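Local coordinates for protein alpha-glucosidase (Pseudoalteromonas sp. K8, PDB 5HQA) that probably hydrolyses alpha-glucosidic bonds as a calcium-containing, chloride-activated member of glycoside hydrolase family 97, here in complex with acarbose, at residues 13-21 with 48-56. Residues are numbered along the deposited sequence; the frame is centred on the assembly and turned at random.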
loop_
_atom_site.group_PDB
_atom_site.type_symbol
_atom_site.label_atom_id
_atom_site.label_comp_id
_atom_site.label_asym_id
_atom_site.label_seq_id
_atom_site.Cartn_x
_atom_site.Cartn_y
_atom_site.Cartn_z
ATOM N N ILE A 13 -14.876 19.156 16.970
ATOM C CA ILE A 13 -16.100 19.916 17.199
ATOM C C ILE A 13 -16.908 19.879 15.914
ATOM O O ILE A 13 -16.416 20.290 14.855
ATOM C CB ILE A 13 -15.826 21.366 17.618
ATOM C CG1 ILE A 13 -15.071 21.413 18.943
ATOM C CG2 ILE A 13 -17.142 22.122 17.756
ATOM C CD1 ILE A 13 -14.639 22.812 19.308
ATOM N N ILE A 14 -18.140 19.384 16.005
ATOM C CA ILE A 14 -19.056 19.300 14.876
ATOM C C ILE A 14 -20.120 20.372 15.069
ATOM O O ILE A 14 -20.707 20.487 16.153
ATOM C CB ILE A 14 -19.679 17.900 14.761
ATOM C CG1 ILE A 14 -18.584 16.828 14.683
ATOM C CG2 ILE A 14 -20.556 17.833 13.533
ATOM C CD1 ILE A 14 -18.243 16.181 16.020
ATOM N N SER A 15 -20.361 21.161 14.028
ATOM C CA SER A 15 -21.109 22.397 14.164
ATOM C C SER A 15 -22.160 22.501 13.062
ATOM O O SER A 15 -22.062 21.855 12.015
ATOM C CB SER A 15 -20.150 23.595 14.117
ATOM O OG SER A 15 -20.862 24.814 14.189
ATOM N N ASP A 16 -23.184 23.325 13.310
ATOM C CA ASP A 16 -24.152 23.650 12.266
ATOM C C ASP A 16 -24.343 25.154 12.128
ATOM O O ASP A 16 -25.346 25.596 11.555
ATOM C CB ASP A 16 -25.500 22.960 12.512
ATOM C CG ASP A 16 -26.155 23.366 13.833
ATOM O OD1 ASP A 16 -25.712 24.344 14.480
ATOM O OD2 ASP A 16 -27.134 22.691 14.226
ATOM N N GLU A 17 -23.398 25.947 12.638
ATOM C CA GLU A 17 -23.534 27.397 12.607
ATOM C C GLU A 17 -23.080 27.986 11.278
ATOM O O GLU A 17 -23.571 29.048 10.871
ATOM C CB GLU A 17 -22.749 27.994 13.770
ATOM C CG GLU A 17 -23.264 27.508 15.112
ATOM C CD GLU A 17 -22.482 28.062 16.286
ATOM O OE1 GLU A 17 -21.464 28.753 16.051
ATOM O OE2 GLU A 17 -22.887 27.806 17.444
ATOM N N GLN A 18 -22.155 27.316 10.596
ATOM C CA GLN A 18 -21.702 27.740 9.279
ATOM C C GLN A 18 -22.805 27.481 8.253
ATOM O O GLN A 18 -23.867 26.925 8.565
ATOM C CB GLN A 18 -20.408 27.012 8.901
ATOM C CG GLN A 18 -19.363 26.970 10.018
ATOM C CD GLN A 18 -18.994 28.359 10.527
ATOM O OE1 GLN A 18 -18.666 29.255 9.741
ATOM N NE2 GLN A 18 -19.054 28.548 11.846
ATOM N N SER A 19 -22.548 27.891 7.004
ATOM C CA SER A 19 -23.550 27.712 5.959
ATOM C C SER A 19 -23.989 26.259 5.888
ATOM O O SER A 19 -25.189 25.961 5.812
ATOM C CB SER A 19 -23.007 28.190 4.611
ATOM O OG SER A 19 -21.680 27.745 4.401
ATOM N N THR A 20 -23.031 25.339 5.934
ATOM C CA THR A 20 -23.308 23.917 6.006
ATOM C C THR A 20 -22.932 23.380 7.383
ATOM O O THR A 20 -22.330 24.081 8.206
ATOM C CB THR A 20 -22.556 23.127 4.896
ATOM O OG1 THR A 20 -21.166 22.962 5.207
ATOM C CG2 THR A 20 -22.690 23.795 3.514
ATOM N N PRO A 21 -23.341 22.155 7.689
ATOM C CA PRO A 21 -22.657 21.391 8.731
ATOM C C PRO A 21 -21.148 21.442 8.513
ATOM O O PRO A 21 -20.670 21.532 7.383
ATOM C CB PRO A 21 -23.199 19.976 8.525
ATOM C CG PRO A 21 -24.583 20.202 8.006
ATOM C CD PRO A 21 -24.581 21.496 7.240
ATOM N N PHE A 48 -27.566 18.121 -0.329
ATOM C CA PHE A 48 -27.424 18.077 1.129
ATOM C C PHE A 48 -26.309 19.057 1.470
ATOM O O PHE A 48 -25.142 18.693 1.587
ATOM C CB PHE A 48 -27.088 16.668 1.622
ATOM C CG PHE A 48 -28.256 15.721 1.643
ATOM C CD1 PHE A 48 -29.502 16.106 1.177
ATOM C CD2 PHE A 48 -28.103 14.437 2.145
ATOM C CE1 PHE A 48 -30.581 15.223 1.204
ATOM C CE2 PHE A 48 -29.176 13.557 2.181
ATOM C CZ PHE A 48 -30.413 13.951 1.707
ATOM N N SER A 49 -26.678 20.329 1.611
ATOM C CA SER A 49 -25.664 21.350 1.846
ATOM C C SER A 49 -26.084 22.280 2.979
ATOM O O SER A 49 -25.946 21.929 4.154
ATOM C CB SER A 49 -25.380 22.134 0.558
ATOM O OG SER A 49 -26.554 22.730 0.035
ATOM N N ASN A 50 -26.602 23.457 2.651
ATOM C CA ASN A 50 -26.914 24.421 3.696
ATOM C C ASN A 50 -28.247 24.096 4.378
ATOM O O ASN A 50 -29.052 23.294 3.898
ATOM C CB ASN A 50 -26.930 25.835 3.118
ATOM C CG ASN A 50 -27.672 25.907 1.817
ATOM O OD1 ASN A 50 -27.067 25.868 0.742
ATOM N ND2 ASN A 50 -28.996 25.990 1.897
ATOM N N SER A 51 -28.460 24.730 5.535
ATOM C CA SER A 51 -29.706 24.706 6.300
ATOM C C SER A 51 -29.955 23.385 7.022
ATOM O O SER A 51 -31.064 23.168 7.535
ATOM C CB SER A 51 -30.922 25.033 5.427
ATOM O OG SER A 51 -30.696 26.215 4.679
ATOM N N PHE A 52 -28.972 22.493 7.078
ATOM C CA PHE A 52 -29.070 21.311 7.921
ATOM C C PHE A 52 -28.657 21.669 9.345
ATOM O O PHE A 52 -27.629 22.326 9.551
ATOM C CB PHE A 52 -28.186 20.190 7.369
ATOM C CG PHE A 52 -28.815 19.429 6.235
ATOM C CD1 PHE A 52 -28.825 19.954 4.949
ATOM C CD2 PHE A 52 -29.403 18.189 6.454
ATOM C CE1 PHE A 52 -29.415 19.256 3.902
ATOM C CE2 PHE A 52 -29.985 17.482 5.413
ATOM C CZ PHE A 52 -29.997 18.020 4.132
ATOM N N LYS A 53 -29.459 21.245 10.325
ATOM C CA LYS A 53 -29.188 21.515 11.730
ATOM C C LYS A 53 -29.013 20.204 12.490
ATOM O O LYS A 53 -29.620 19.186 12.148
ATOM C CB LYS A 53 -30.322 22.342 12.376
ATOM C CG LYS A 53 -30.577 23.705 11.716
ATOM C CD LYS A 53 -29.352 24.599 11.815
ATOM C CE LYS A 53 -29.495 25.857 10.971
ATOM N NZ LYS A 53 -28.173 26.533 10.786
ATOM N N ILE A 54 -28.179 20.244 13.533
ATOM C CA ILE A 54 -27.990 19.078 14.395
ATOM C C ILE A 54 -29.237 18.868 15.240
ATOM O O ILE A 54 -29.694 19.779 15.942
ATOM C CB ILE A 54 -26.755 19.256 15.291
ATOM C CG1 ILE A 54 -25.478 19.367 14.447
ATOM C CG2 ILE A 54 -26.649 18.088 16.290
ATOM C CD1 ILE A 54 -24.269 19.879 15.230
ATOM N N THR A 55 -29.793 17.659 15.181
ATOM C CA THR A 55 -30.953 17.308 15.985
ATOM C C THR A 55 -30.638 16.331 17.106
ATOM O O THR A 55 -31.372 16.307 18.103
ATOM C CB THR A 55 -32.050 16.692 15.106
ATOM O OG1 THR A 55 -31.536 15.518 14.471
ATOM C CG2 THR A 55 -32.499 17.676 14.039
ATOM N N LYS A 56 -29.572 15.542 16.974
ATOM C CA LYS A 56 -29.297 14.443 17.886
ATOM C C LYS A 56 -27.813 14.101 17.828
ATOM O O LYS A 56 -27.206 14.147 16.753
ATOM C CB LYS A 56 -30.139 13.213 17.515
ATOM C CG LYS A 56 -30.028 12.047 18.470
ATOM C CD LYS A 56 -31.109 11.007 18.211
ATOM C CE LYS A 56 -31.054 10.504 16.795
ATOM N NZ LYS A 56 -32.199 9.602 16.498
HETATM O O HOH W 1 -28.521 22.438 16.641
HETATM O O HOH W 2 -27.330 26.719 13.772
HETATM O O HOH W 3 -26.394 24.677 8.313
HETATM O O HOH W 4 -27.217 27.197 6.720
#
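D16 and I54 are tied by a straight hydrogen bond: the backbone N of I54 gives its proton to OD2 of D16 (2.7 Å, 167° at the hydrogen), on the lone pair facing away from OD1. From CB outward, D16 runs along the start of the facing strand. CB rests 3.7 Å from O of F52; CG lies 3.7 Å from N of I54, between its own backbone N and carbonyl carbon (chi1 61°), a torsion that carries OD2 to that N-H; OD2 also takes a proton from a water that gives its other one to O of I54. OD1 accepts from a second water, which in turn receives from NZ of K53. The lysine bends at chi2 (-62°) and crosses the aspartate at about a right angle, its NZ donating to O of D16 (3.1 Å) almost in line with the C=O. NZ thus bonds the carbonyl directly but is linked to OD1 through water, without a direct salt bridge. Beside this, CD1 of I54 lies against O of I14 (3.7 Å). Farther along, O of S19 meets CA of N50 in a C-H...O contact (3.1 Å), and CG of P21 packs on CB of F52 (3.7 Å). I14, P21 and I54 all touch F87 of strand 75-89. The D16 bonds to I54 and K53 pin the turn between strands 10-15 and 22-27 to edge strand 53-67, joining two antiparallel sheets of the N-terminal beta-sandwich, a galactose-mutarotase-like domain.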